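PDB 6WTE: B12-binding domain-containing protein from Kitasatospora setae, which acts as the methyltransferase TsrM, a radical SAM family enzyme that binds cobalamin and a [4Fe-4S] cluster and appears to methylate by a non-radical route. Local coordinates for residues V24-L29 and F34-L39; G216-I221 and T544-S549; D335-E340 and Y355-T360. One frame throughout, in Å; residues are numbered along the deposited sequence.

Contact 1: V24-L29 and F34-L39; sequences VLTTAL and FEVEVL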
ATOM      1  N   VAL A  24     -13.279  -7.703  -2.317  1.00 10.91           N
ATOM      2  CA  VAL A  24     -13.343  -8.446  -1.060  1.00 10.75           C
ATOM      3  C   VAL A  24     -14.625  -8.101  -0.309  1.00 12.94           C
ATOM      4  O   VAL A  24     -15.347  -8.985   0.168  1.00 12.75           O
ATOM      5  CB  VAL A  24     -12.102  -8.155  -0.195  1.00 10.13           C
ATOM      6  CG1 VAL A  24     -12.156  -8.970   1.091  1.00 13.02           C
ATOM      7  CG2 VAL A  24     -10.812  -8.452  -0.960  1.00 10.03           C
ATOM      8  N   LEU A  25     -14.921  -6.805  -0.193  1.00 10.45           N
ATOM      9  CA  LEU A  25     -16.101  -6.374   0.554  1.00 10.58           C
ATOM     10  C   LEU A  25     -17.384  -6.792  -0.148  1.00 12.96           C
ATOM     11  O   LEU A  25     -18.355  -7.185   0.512  1.00 13.76           O
ATOM     12  CB  LEU A  25     -16.071  -4.860   0.750  1.00 10.44           C
ATOM     13  CG  LEU A  25     -14.877  -4.295   1.504  1.00 10.16           C
ATOM     14  CD1 LEU A  25     -15.005  -2.771   1.573  1.00 13.67           C
ATOM     15  CD2 LEU A  25     -14.806  -4.891   2.904  1.00 12.98           C
ATOM     16  N   THR A  26     -17.411  -6.705  -1.482  1.00 11.83           N
ATOM     17  CA  THR A  26     -18.600  -7.105  -2.229  1.00 13.45           C
ATOM     18  C   THR A  26     -18.914  -8.576  -1.993  1.00 14.15           C
ATOM     19  O   THR A  26     -20.063  -8.941  -1.733  1.00 12.91           O
ATOM     20  CB  THR A  26     -18.412  -6.822  -3.720  1.00 13.29           C
ATOM     21  OG1 THR A  26     -18.319  -5.406  -3.939  1.00 13.59           O
ATOM     22  CG2 THR A  26     -19.573  -7.408  -4.539  1.00 13.33           C
ATOM     23  N   THR A  27     -17.892  -9.435  -2.054  1.00 12.05           N
ATOM     24  CA  THR A  27     -18.122 -10.868  -1.871  1.00 15.31           C
ATOM     25  C   THR A  27     -18.756 -11.153  -0.517  1.00 15.67           C
ATOM     26  O   THR A  27     -19.768 -11.858  -0.425  1.00 14.97           O
ATOM     27  CB  THR A  27     -16.807 -11.634  -2.015  1.00 14.47           C
ATOM     28  OG1 THR A  27     -16.341 -11.520  -3.363  1.00 19.63           O
ATOM     29  CG2 THR A  27     -16.998 -13.110  -1.675  1.00 15.99           C
ATOM     30  N   ALA A  28     -18.178 -10.594   0.549  1.00 13.73           N
ATOM     31  CA  ALA A  28     -18.682 -10.849   1.892  1.00 14.18           C
ATOM     32  C   ALA A  28     -20.104 -10.327   2.053  1.00 12.44           C
ATOM     33  O   ALA A  28     -20.978 -11.017   2.589  1.00 12.36           O
ATOM     34  CB  ALA A  28     -17.753 -10.209   2.920  1.00 14.84           C
ATOM     35  N   LEU A  29     -20.352  -9.102   1.594  1.00 11.76           N
ATOM     36  CA  LEU A  29     -21.681  -8.522   1.747  1.00 13.54           C
ATOM     37  C   LEU A  29     -22.719  -9.300   0.949  1.00 14.54           C
ATOM     38  O   LEU A  29     -23.809  -9.588   1.453  1.00 15.25           O
ATOM     39  CB  LEU A  29     -21.656  -7.059   1.322  1.00 12.22           C
ATOM     40  CG  LEU A  29     -21.042  -6.078   2.317  1.00 13.04           C
ATOM     41  CD1 LEU A  29     -20.843  -4.750   1.620  1.00 12.28           C
ATOM     42  CD2 LEU A  29     -21.946  -5.932   3.537  1.00 12.70           C
ATOM     43  N   PHE A  34     -26.758  -9.102   1.192  1.00 15.72           N
ATOM     44  CA  PHE A  34     -26.913  -7.707   0.816  1.00 17.48           C
ATOM     45  C   PHE A  34     -26.743  -7.528  -0.686  1.00 20.67           C
ATOM     46  O   PHE A  34     -26.071  -8.318  -1.358  1.00 17.01           O
ATOM     47  CB  PHE A  34     -25.907  -6.828   1.564  1.00 16.00           C
ATOM     48  CG  PHE A  34     -26.141  -6.796   3.042  1.00 17.10           C
ATOM     49  CD1 PHE A  34     -27.095  -5.948   3.588  1.00 17.69           C
ATOM     50  CD2 PHE A  34     -25.434  -7.637   3.881  1.00 16.20           C
ATOM     51  CE1 PHE A  34     -27.326  -5.935   4.945  1.00 15.69           C
ATOM     52  CE2 PHE A  34     -25.659  -7.631   5.238  1.00 15.39           C
ATOM     53  CZ  PHE A  34     -26.606  -6.776   5.774  1.00 17.66           C
ATOM     54  N   GLU A  35     -27.377  -6.483  -1.206  1.00 16.53           N
ATOM     55  CA  GLU A  35     -27.149  -6.050  -2.573  1.00 15.74           C
ATOM     56  C   GLU A  35     -26.043  -5.003  -2.548  1.00 16.72           C
ATOM     57  O   GLU A  35     -26.073  -4.086  -1.723  1.00 16.05           O
ATOM     58  CB  GLU A  35     -28.429  -5.474  -3.180  1.00 16.98           C
ATOM     59  CG  GLU A  35     -28.295  -5.033  -4.624  1.00 17.85           C
ATOM     60  CD  GLU A  35     -29.564  -4.394  -5.153  1.00 22.95           C
ATOM     61  OE1 GLU A  35     -30.469  -4.111  -4.340  1.00 21.52           O
ATOM     62  OE2 GLU A  35     -29.654  -4.169  -6.379  1.00 25.87           O
ATOM     63  N   VAL A  36     -25.054  -5.152  -3.429  1.00 13.87           N
ATOM     64  CA  VAL A  36     -23.893  -4.275  -3.443  1.00 12.56           C
ATOM     65  C   VAL A  36     -23.768  -3.633  -4.813  1.00 14.88           C
ATOM     66  O   VAL A  36     -23.812  -4.325  -5.837  1.00 17.83           O
ATOM     67  CB  VAL A  36     -22.596  -5.028  -3.097  1.00 13.83           C
ATOM     68  CG1 VAL A  36     -21.450  -4.046  -3.019  1.00 17.11           C
ATOM     69  CG2 VAL A  36     -22.760  -5.786  -1.796  1.00 15.91           C
ATOM     70  N   GLU A  37     -23.585  -2.320  -4.832  1.00 13.44           N
ATOM     71  CA  GLU A  37     -23.237  -1.594  -6.042  1.00 15.19           C
ATOM     72  C   GLU A  37     -21.953  -0.810  -5.809  1.00 15.25           C
ATOM     73  O   GLU A  37     -21.749  -0.241  -4.731  1.00 12.74           O
ATOM     74  CB  GLU A  37     -24.380  -0.671  -6.469  1.00 18.46           C
ATOM     75  CG  GLU A  37     -25.606  -1.464  -6.881  1.00 17.23           C
ATOM     76  CD  GLU A  37     -26.742  -0.604  -7.391  1.00 17.98           C
ATOM     77  OE1 GLU A  37     -26.907   0.535  -6.913  1.00 23.14           O
ATOM     78  OE2 GLU A  37     -27.471  -1.080  -8.275  1.00 26.77           O
ATOM     79  N   VAL A  38     -21.081  -0.813  -6.814  1.00 13.19           N
ATOM     80  CA  VAL A  38     -19.791  -0.134  -6.771  1.00 12.03           C
ATOM     81  C   VAL A  38     -19.850   1.062  -7.703  1.00 12.77           C
ATOM     82  O   VAL A  38     -20.296   0.948  -8.851  1.00 17.57           O
ATOM     83  CB  VAL A  38     -18.636  -1.069  -7.176  1.00 12.87           C
ATOM     84  CG1 VAL A  38     -17.311  -0.295  -7.238  1.00 13.80           C
ATOM     85  CG2 VAL A  38     -18.537  -2.241  -6.211  1.00 14.60           C
ATOM     86  N   LEU A  39     -19.396   2.202  -7.218  1.00 12.04           N
ATOM     87  CA  LEU A  39     -19.266   3.398  -8.034  1.00 12.55           C
ATOM     88  C   LEU A  39     -17.777   3.705  -8.098  1.00 15.07           C
ATOM     89  O   LEU A  39     -17.184   4.139  -7.105  1.00 13.71           O
ATOM     90  CB  LEU A  39     -20.078   4.545  -7.434  1.00 13.60           C
ATOM     91  CG  LEU A  39     -20.680   5.587  -8.357  1.00 23.47           C
ATOM     92  CD1 LEU A  39     -21.520   4.911  -9.435  1.00 22.48           C
ATOM     93  CD2 LEU A  39     -21.536   6.528  -7.517  1.00 23.14           C
TER
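Leu29 and Phe34 close the turn between a helix and the strand that runs back alongside it, the axes of helix segment 24-29 and strand 35-39 approaching to 8.3 Å at 163°, nearly antiparallel. Across the turn Phe34 N donates to Leu29 O over 3.0 Å with an N-H...O angle of 160°. The same carbonyl oxygen lies at the edge of the Phe34 ring, close to its plane, while Leu29 CD2 meets Phe34 CD2 at 3.9 Å. Val36 turns its two methyls to different helix residues. With CG1 anti to the backbone N (chi1 -175°), CG2 is left to press on Leu29 CB at 3.5 Å, the two side chains crossing at about a right angle. These residues belong to the beta-alpha-beta crossover of strand 4-9, helix 20-31 and strand 35-40 in the B12-binding domain, where strand 35-40 lies at one edge of the sheet. Thr26 takes the other methyl: its OG1 lies 3.5 Å from Val36 CG1 and also reaches Val38 CG2 at 3.9 Å, although its polar partner is Leu22 O one helical turn back. Shortening Thr26 to an alanine would probably leave Leu22 O without this hydroxyl partner and open a gap beside Val36 CG1 and Val38 CG2. Leu7 of strand 4-9 touches both Thr26 and Val36, while Val24 and Leu25 touch cobalamin.

Contact 2: G216-I221 and T544-S549; sequences GGLGSI and TGAFWS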
ATOM      1  N   GLY A 216      -3.189  -1.375 -17.833  1.00 22.91           N
ATOM      2  CA  GLY A 216      -1.902  -1.609 -17.215  1.00 24.96           C
ATOM      3  C   GLY A 216      -1.957  -2.097 -15.785  1.00 23.20           C
ATOM      4  O   GLY A 216      -0.903  -2.422 -15.221  1.00 27.12           O
ATOM      5  N   GLY A 217      -3.145  -2.157 -15.184  1.00 23.04           N
ATOM      6  CA  GLY A 217      -3.278  -2.570 -13.800  1.00 21.50           C
ATOM      7  C   GLY A 217      -3.300  -4.074 -13.647  1.00 25.51           C
ATOM      8  O   GLY A 217      -4.316  -4.717 -13.921  1.00 27.42           O
ATOM      9  N   LEU A 218      -2.179  -4.644 -13.211  1.00 26.39           N
ATOM     10  CA  LEU A 218      -2.053  -6.090 -13.141  1.00 23.11           C
ATOM     11  C   LEU A 218      -3.139  -6.686 -12.259  1.00 21.89           C
ATOM     12  O   LEU A 218      -3.686  -6.034 -11.360  1.00 21.99           O
ATOM     13  CB  LEU A 218      -0.687  -6.493 -12.586  1.00 23.41           C
ATOM     14  CG  LEU A 218       0.564  -6.128 -13.381  1.00 21.77           C
ATOM     15  CD1 LEU A 218       1.704  -7.021 -12.928  1.00 21.81           C
ATOM     16  CD2 LEU A 218       0.322  -6.257 -14.876  1.00 27.68           C
ATOM     17  N   GLY A 219      -3.441  -7.954 -12.522  1.00 16.50           N
ATOM     18  CA  GLY A 219      -4.268  -8.698 -11.594  1.00 16.60           C
ATOM     19  C   GLY A 219      -3.663  -8.655 -10.202  1.00 18.34           C
ATOM     20  O   GLY A 219      -2.443  -8.639 -10.031  1.00 19.72           O
ATOM     21  N   SER A 220      -4.526  -8.579  -9.205  1.00 15.65           N
ATOM     22  CA  SER A 220      -4.104  -8.597  -7.816  1.00 10.77           C
ATOM     23  C   SER A 220      -4.622  -9.870  -7.167  1.00 13.66           C
ATOM     24  O   SER A 220      -5.739 -10.312  -7.449  1.00 12.39           O
ATOM     25  CB  SER A 220      -4.635  -7.365  -7.080  1.00 13.31           C
ATOM     26  OG  SER A 220      -5.987  -7.130  -7.449  1.00 16.18           O
ATOM     27  N   ILE A 221      -3.814 -10.472  -6.305  1.00 12.31           N
ATOM     28  CA  ILE A 221      -4.259 -11.648  -5.569  1.00 11.09           C
ATOM     29  C   ILE A 221      -3.694 -11.571  -4.162  1.00 11.90           C
ATOM     30  O   ILE A 221      -2.483 -11.420  -3.975  1.00 11.71           O
ATOM     31  CB  ILE A 221      -3.856 -12.970  -6.253  1.00 11.00           C
ATOM     32  CG1 ILE A 221      -4.363 -14.159  -5.433  1.00 12.39           C
ATOM     33  CG2 ILE A 221      -2.347 -13.047  -6.476  1.00 12.60           C
ATOM     34  CD1 ILE A 221      -5.894 -14.287  -5.407  1.00 12.82           C
ATOM     35  N   THR A 544       2.859  -6.586 -21.531  1.00 28.35           N
ATOM     36  CA  THR A 544       2.279  -7.190 -20.344  1.00 28.84           C
ATOM     37  C   THR A 544       3.308  -7.220 -19.219  1.00 24.33           C
ATOM     38  O   THR A 544       4.504  -7.011 -19.430  1.00 26.19           O
ATOM     39  CB  THR A 544       1.766  -8.605 -20.646  1.00 26.67           C
ATOM     40  OG1 THR A 544       2.863  -9.440 -21.037  1.00 28.83           O
ATOM     41  CG2 THR A 544       0.733  -8.572 -21.779  1.00 29.54           C
ATOM     42  N   GLY A 545       2.824  -7.458 -18.002  1.00 25.34           N
ATOM     43  CA  GLY A 545       3.707  -7.611 -16.864  1.00 21.54           C
ATOM     44  C   GLY A 545       3.914  -6.324 -16.096  1.00 21.17           C
ATOM     45  O   GLY A 545       3.430  -5.245 -16.455  1.00 23.17           O
ATOM     46  N   ALA A 546       4.666  -6.450 -15.005  1.00 18.57           N
ATOM     47  CA  ALA A 546       4.979  -5.291 -14.183  1.00 16.54           C
ATOM     48  C   ALA A 546       5.721  -4.245 -15.004  1.00 16.64           C
ATOM     49  O   ALA A 546       6.517  -4.568 -15.887  1.00 16.58           O
ATOM     50  CB  ALA A 546       5.815  -5.705 -12.966  1.00 18.08           C
ATOM     51  N   PHE A 547       5.434  -2.982 -14.706  1.00 18.33           N
ATOM     52  CA  PHE A 547       6.070  -1.886 -15.429  0.50 17.74           C
ATOM     53  C   PHE A 547       7.587  -2.004 -15.398  1.00 17.47           C
ATOM     54  O   PHE A 547       8.246  -1.806 -16.428  1.00 17.63           O
ATOM     55  CB  PHE A 547       5.628  -0.543 -14.848  0.50 20.93           C
ATOM     56  CG  PHE A 547       4.217  -0.162 -15.199  0.50 20.63           C
ATOM     57  CD1 PHE A 547       3.545  -0.801 -16.234  0.50 21.63           C
ATOM     58  CD2 PHE A 547       3.564   0.835 -14.498  0.50 21.05           C
ATOM     59  CE1 PHE A 547       2.248  -0.450 -16.556  0.50 22.63           C
ATOM     60  CE2 PHE A 547       2.267   1.192 -14.816  0.50 22.46           C
ATOM     61  CZ  PHE A 547       1.607   0.548 -15.845  0.50 20.00           C
ATOM     62  N   TRP A 548       8.159  -2.359 -14.248  1.00 16.35           N
ATOM     63  CA  TRP A 548       9.613  -2.398 -14.142  1.00 14.95           C
ATOM     64  C   TRP A 548      10.242  -3.502 -14.983  1.00 14.48           C
ATOM     65  O   TRP A 548      11.439  -3.422 -15.283  1.00 13.50           O
ATOM     66  CB  TRP A 548      10.033  -2.524 -12.676  1.00 15.37           C
ATOM     67  CG  TRP A 548       9.587  -3.771 -11.952  1.00 14.78           C
ATOM     68  CD1 TRP A 548       8.492  -3.906 -11.149  1.00 17.26           C
ATOM     69  CD2 TRP A 548      10.262  -5.033 -11.922  1.00 12.37           C
ATOM     70  NE1 TRP A 548       8.431  -5.178 -10.635  1.00 14.83           N
ATOM     71  CE2 TRP A 548       9.510  -5.891 -11.094  1.00 13.00           C
ATOM     72  CE3 TRP A 548      11.435  -5.523 -12.517  1.00 12.62           C
ATOM     73  CZ2 TRP A 548       9.882  -7.210 -10.852  1.00 13.44           C
ATOM     74  CZ3 TRP A 548      11.801  -6.834 -12.279  1.00 13.37           C
ATOM     75  CH2 TRP A 548      11.031  -7.662 -11.453  1.00 12.45           C
ATOM     76  N   SER A 549       9.468  -4.507 -15.402  1.00 16.00           N
ATOM     77  CA  SER A 549      10.024  -5.548 -16.264  1.00 14.09           C
ATOM     78  C   SER A 549      10.369  -5.037 -17.655  1.00 15.84           C
ATOM     79  O   SER A 549      11.049  -5.744 -18.407  1.00 16.38           O
ATOM     80  CB  SER A 549       9.049  -6.725 -16.379  1.00 17.59           C
ATOM     81  OG  SER A 549       7.954  -6.425 -17.233  1.00 17.91           O
TER
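Leu218 reaches across to the peptide joining Gly545 and Ala546, bringing the entrance of the first strand of the radical SAM barrel, 219-221, against the loop that precedes helix 554-566. The approach starts from a Schellman motif: Gly216, with a positive phi of 104°, ends helix 209-214 and lets the chain turn into that strand. Van der Waals contact of side chain with backbone carries the join, and no hydrogen bond crosses it. The two methyls of Leu218 divide the facing backbone between them, CD2 lying 3.6 Å from Gly545 O and CD1 3.7 Å from Ala546 N. CD1 also comes within 4.3 Å of Ala546 CB, and Trp306 of strand 304-309 packs on both Leu218 and Ala546. Gly545 has a phi of 94°, at which a side chain would run into the carbonyl oxygen of Thr544. In one of the two conformers of Phe547, CZ comes to 3.9 Å from Gly216 O, a contact that is therefore uncertain; the ring also touches Pro15, a cobalamin-binding residue. Polar bonds serve each side separately. Leu218 O makes a weak hydrogen bond to the cobalamin, which ties this residue to the corrinoid pocket as well as to the loop. On the loop itself Ala546 O is gripped twice, by Ser549 N at 3.0 Å and by Ser549 OG at 2.7 Å, the hydroxyl lying in the carbonyl plane.

Contact 3: D335-E340 and Y355-T360; sequences DHIRPE and YTFEDT. With EDO (1,2-ethanediol), chain M.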
ATOM      1  N   ASP A 335      16.517  -2.944   1.043  1.00 13.19           N
ATOM      2  CA  ASP A 335      16.457  -1.655   1.733  1.00 13.97           C
ATOM      3  C   ASP A 335      17.824  -1.061   2.068  1.00 13.65           C
ATOM      4  O   ASP A 335      18.036   0.132   1.830  1.00 14.03           O
ATOM      5  CB  ASP A 335      15.574  -1.768   2.981  1.00 14.10           C
ATOM      6  CG  ASP A 335      14.098  -1.838   2.626  1.00 17.88           C
ATOM      7  OD1 ASP A 335      13.737  -1.343   1.533  1.00 22.90           O
ATOM      8  OD2 ASP A 335      13.305  -2.391   3.414  1.00 17.65           O
ATOM      9  N   HIS A 336      18.762  -1.854   2.584  1.00 12.78           N
ATOM     10  CA  HIS A 336      20.116  -1.358   2.819  1.00 12.06           C
ATOM     11  C   HIS A 336      21.064  -2.541   2.967  1.00 12.36           C
ATOM     12  O   HIS A 336      20.661  -3.702   2.887  1.00 15.28           O
ATOM     13  CB  HIS A 336      20.188  -0.454   4.057  1.00 13.45           C
ATOM     14  CG  HIS A 336      21.155   0.682   3.910  1.00 13.84           C
ATOM     15  ND1 HIS A 336      22.518   0.523   4.034  1.00 13.02           N
ATOM     16  CD2 HIS A 336      20.955   1.988   3.620  1.00 13.12           C
ATOM     17  CE1 HIS A 336      23.114   1.684   3.837  1.00 17.42           C
ATOM     18  NE2 HIS A 336      22.188   2.591   3.584  1.00 12.26           N
ATOM     19  N   ILE A 337      22.335  -2.228   3.213  1.00 15.00           N
ATOM     20  CA  ILE A 337      23.341  -3.254   3.475  1.00 17.40           C
ATOM     21  C   ILE A 337      24.085  -3.031   4.779  1.00 20.00           C
ATOM     22  O   ILE A 337      24.616  -3.997   5.359  1.00 20.05           O
ATOM     23  CB  ILE A 337      24.341  -3.344   2.303  1.00 18.49           C
ATOM     24  CG1 ILE A 337      25.256  -4.563   2.476  1.00 22.13           C
ATOM     25  CG2 ILE A 337      25.173  -2.079   2.230  1.00 18.66           C
ATOM     26  CD1 ILE A 337      26.179  -4.835   1.311  1.00 23.21           C
ATOM     27  N   ARG A 338      24.130  -1.814   5.302  1.00 14.02           N
ATOM     28  CA  ARG A 338      24.944  -1.530   6.475  0.50 17.91           C
ATOM     29  C   ARG A 338      24.237  -2.003   7.741  1.00 17.42           C
ATOM     30  O   ARG A 338      23.097  -1.582   8.000  1.00 15.70           O
ATOM     31  CB  ARG A 338      25.252  -0.043   6.556  0.50 19.09           C
ATOM     32  CG  ARG A 338      26.309   0.420   5.558  0.50 20.22           C
ATOM     33  CD  ARG A 338      27.654  -0.245   5.843  0.50 22.65           C
ATOM     34  NE  ARG A 338      28.736   0.289   5.018  0.50 24.97           N
ATOM     35  CZ  ARG A 338      29.405   1.409   5.289  0.50 25.88           C
ATOM     36  NH1 ARG A 338      29.093   2.125   6.358  0.50 23.22           N
ATOM     37  NH2 ARG A 338      30.381   1.816   4.489  0.50 22.55           N
ATOM     38  N   PRO A 339      24.865  -2.864   8.548  1.00 19.59           N
ATOM     39  CA  PRO A 339      24.223  -3.313   9.793  1.00 20.02           C
ATOM     40  C   PRO A 339      23.900  -2.177  10.739  1.00 22.28           C
ATOM     41  O   PRO A 339      22.885  -2.241  11.444  1.00 20.24           O
ATOM     42  CB  PRO A 339      25.260  -4.274  10.398  1.00 27.60           C
ATOM     43  CG  PRO A 339      26.130  -4.685   9.253  1.00 28.73           C
ATOM     44  CD  PRO A 339      26.171  -3.511   8.321  1.00 24.59           C
ATOM     45  N   GLU A 340      24.723  -1.126  10.766  1.00 20.01           N
ATOM     46  CA  GLU A 340      24.442  -0.012  11.661  1.00 19.18           C
ATOM     47  C   GLU A 340      23.155   0.706  11.273  1.00 18.88           C
ATOM     48  O   GLU A 340      22.488   1.287  12.136  1.00 20.88           O
ATOM     49  CB  GLU A 340      25.624   0.960  11.687  1.00 28.09           C
ATOM     50  CG  GLU A 340      25.993   1.559  10.337  1.00 28.96           C
ATOM     51  CD  GLU A 340      27.050   0.758   9.578  1.00 31.08           C
ATOM     52  OE1 GLU A 340      27.154  -0.481   9.767  1.00 28.45           O
ATOM     53  OE2 GLU A 340      27.791   1.386   8.788  1.00 31.27           O
ATOM     54  N   TYR A 355      17.884 -10.814   8.238  1.00 12.20           N
ATOM     55  CA  TYR A 355      18.595 -11.190   7.024  1.00 13.68           C
ATOM     56  C   TYR A 355      19.955 -10.512   6.988  1.00 16.44           C
ATOM     57  O   TYR A 355      20.265  -9.619   7.786  1.00 15.34           O
ATOM     58  CB  TYR A 355      17.793 -10.866   5.753  1.00 12.37           C
ATOM     59  CG  TYR A 355      17.435  -9.409   5.539  1.00 12.90           C
ATOM     60  CD1 TYR A 355      18.338  -8.520   4.973  1.00 10.82           C
ATOM     61  CD2 TYR A 355      16.172  -8.934   5.867  1.00 11.74           C
ATOM     62  CE1 TYR A 355      17.999  -7.191   4.760  1.00 11.38           C
ATOM     63  CE2 TYR A 355      15.824  -7.613   5.659  1.00 14.81           C
ATOM     64  CZ  TYR A 355      16.741  -6.745   5.109  1.00 11.68           C
ATOM     65  OH  TYR A 355      16.384  -5.431   4.896  1.00 12.87           O
ATOM     66  N   THR A 356      20.776 -10.990   6.062  1.00 13.24           N
ATOM     67  CA  THR A 356      22.061 -10.405   5.732  1.00 12.89           C
ATOM     68  C   THR A 356      22.082 -10.123   4.241  1.00 12.50           C
ATOM     69  O   THR A 356      21.172 -10.508   3.500  1.00 12.34           O
ATOM     70  CB  THR A 356      23.221 -11.340   6.085  1.00 17.95           C
ATOM     71  OG1 THR A 356      23.178 -12.472   5.209  1.00 16.71           O
ATOM     72  CG2 THR A 356      23.101 -11.812   7.520  1.00 19.59           C
ATOM     73  N   PHE A 357      23.152  -9.479   3.780  1.00 14.43           N
ATOM     74  CA  PHE A 357      23.231  -9.222   2.350  1.00 12.83           C
ATOM     75  C   PHE A 357      23.344 -10.517   1.551  1.00 15.09           C
ATOM     76  O   PHE A 357      22.918 -10.559   0.391  1.00 12.88           O
ATOM     77  CB  PHE A 357      24.399  -8.293   2.037  1.00 14.10           C
ATOM     78  CG  PHE A 357      24.426  -7.831   0.610  1.00 13.76           C
ATOM     79  CD1 PHE A 357      23.381  -7.078   0.098  1.00 16.98           C
ATOM     80  CD2 PHE A 357      25.484  -8.154  -0.219  1.00 16.06           C
ATOM     81  CE1 PHE A 357      23.394  -6.650  -1.218  1.00 17.37           C
ATOM     82  CE2 PHE A 357      25.504  -7.732  -1.540  1.00 19.36           C
ATOM     83  CZ  PHE A 357      24.457  -6.978  -2.036  1.00 15.96           C
ATOM     84  N   GLU A 358      23.873 -11.588   2.154  1.00 12.52           N
ATOM     85  CA  GLU A 358      23.952 -12.862   1.439  1.00 13.96           C
ATOM     86  C   GLU A 358      22.580 -13.339   1.001  1.00 13.76           C
ATOM     87  O   GLU A 358      22.460 -14.011  -0.028  1.00 13.85           O
ATOM     88  CB  GLU A 358      24.604 -13.945   2.306  1.00 20.53           C
ATOM     89  CG  GLU A 358      26.035 -13.693   2.714  1.00 15.28           C
ATOM     90  CD  GLU A 358      26.179 -13.467   4.217  1.00 23.22           C
ATOM     91  OE1 GLU A 358      26.727 -12.416   4.610  1.00 22.58           O
ATOM     92  OE2 GLU A 358      25.740 -14.335   5.005  1.00 21.24           O
ATOM     93  N   ASP A 359      21.536 -13.012   1.774  1.00 11.96           N
ATOM     94  CA  ASP A 359      20.186 -13.438   1.427  1.00 15.95           C
ATOM     95  C   ASP A 359      19.705 -12.756   0.154  1.00 14.30           C
ATOM     96  O   ASP A 359      19.036 -13.385  -0.672  1.00 12.42           O
ATOM     97  CB  ASP A 359      19.230 -13.161   2.589  1.00 12.07           C
ATOM     98  CG  ASP A 359      19.554 -13.991   3.815  1.00 15.63           C
ATOM     99  OD1 ASP A 359      19.705 -15.222   3.688  1.00 19.21           O
ATOM    100  OD2 ASP A 359      19.685 -13.416   4.910  1.00 16.38           O
ATOM    101  N   THR A 360      20.025 -11.469  -0.020  1.00 11.24           N
ATOM    102  CA  THR A 360      19.683 -10.794  -1.268  1.00 11.26           C
ATOM    103  C   THR A 360      20.521 -11.333  -2.425  1.00 11.40           C
ATOM    104  O   THR A 360      20.013 -11.517  -3.537  1.00 12.61           O
ATOM    105  CB  THR A 360      19.865  -9.279  -1.118  1.00 13.45           C
ATOM    106  OG1 THR A 360      18.863  -8.756  -0.227  1.00 11.94           O
ATOM    107  CG2 THR A 360      19.732  -8.578  -2.464  1.00 13.93           C
TER
HETATM  108  C1  EDO M 811      21.178 -11.735  10.705  1.00 28.15           C
HETATM  109  O1  EDO M 811      20.544 -10.450  10.668  1.00 23.80           O
HETATM  110  C2  EDO M 811      20.346 -12.749   9.931  1.00 28.17           C
HETATM  111  O2  EDO M 811      19.290 -13.240  10.765  1.00 35.91           O
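Ile337 lays its terminal methyl over one face of the Phe357 ring, a CH-pi contact with CD1 3.7 Å from the ring centroid and 18° off the normal. The methyl sits toward the rim near the root of the ring, so that Phe357 CG, at 3.5 Å, is its nearest atom. An extended side chain delivers it there, CG1 standing anti to the backbone N (chi1 -171°) and CD1 continuing outward. A second, looser approach puts the hydroxyl of Tyr355 beside Asp335, with OH 4.2 Å from CB. The polar ends of this pair are held by others: Tyr355 OH is hydrogen-bonded to Ser334 O and to Lys346 NZ, and the same lysine forms a salt bridge with Asp335 OD2.

Behind Ile337 the loop is fixed by His336, whose ND1 accepts from Arg338 N at 3.1 Å in an almost straight bond (178°) close to the ring plane. Its NE2 is hydrogen-bonded to Glu385 OE2. Phe357, in turn, is positioned by the start of its helix. Thr356 and Asp359 form a capping box there, Thr356 N donating to Asp359 OD2 at 2.9 Å, while Glu358 N makes a weak bond to Thr356 OG1. An ethanediol, probably from the crystallisation liquor, donates through O1 to Tyr355 O at 3.0 Å. The whole is a connection of the radical SAM barrel, leading from the end of strand 327-335 to helix 357-369, with the Asp335 side chain about 5 Å from the iron-sulfur cluster.

In the fold
Contact 1 lies in the B12-binding domain, contact 3 in the radical SAM core, and contact 2 joins the start of that core to a loop far along the chain. Contacts 1 and 2 have centres about 25 Å apart and nearest atoms about 8 Å apart, and both border cobalamin, contact 1 through its helix and contact 2 through the Leu218 side chain, which comes within about 4 Å. Contact 3 lies across the chain's centre from contact 1; their centres are about 43 Å apart, and those of contacts 2 and 3 about 27 Å apart. Its Asp335 side chain is about 10 Å from cobalamin and about 6 Å from that of the cluster ligand Cys231. In sequence, contact 3 falls between the two segments of contact 2.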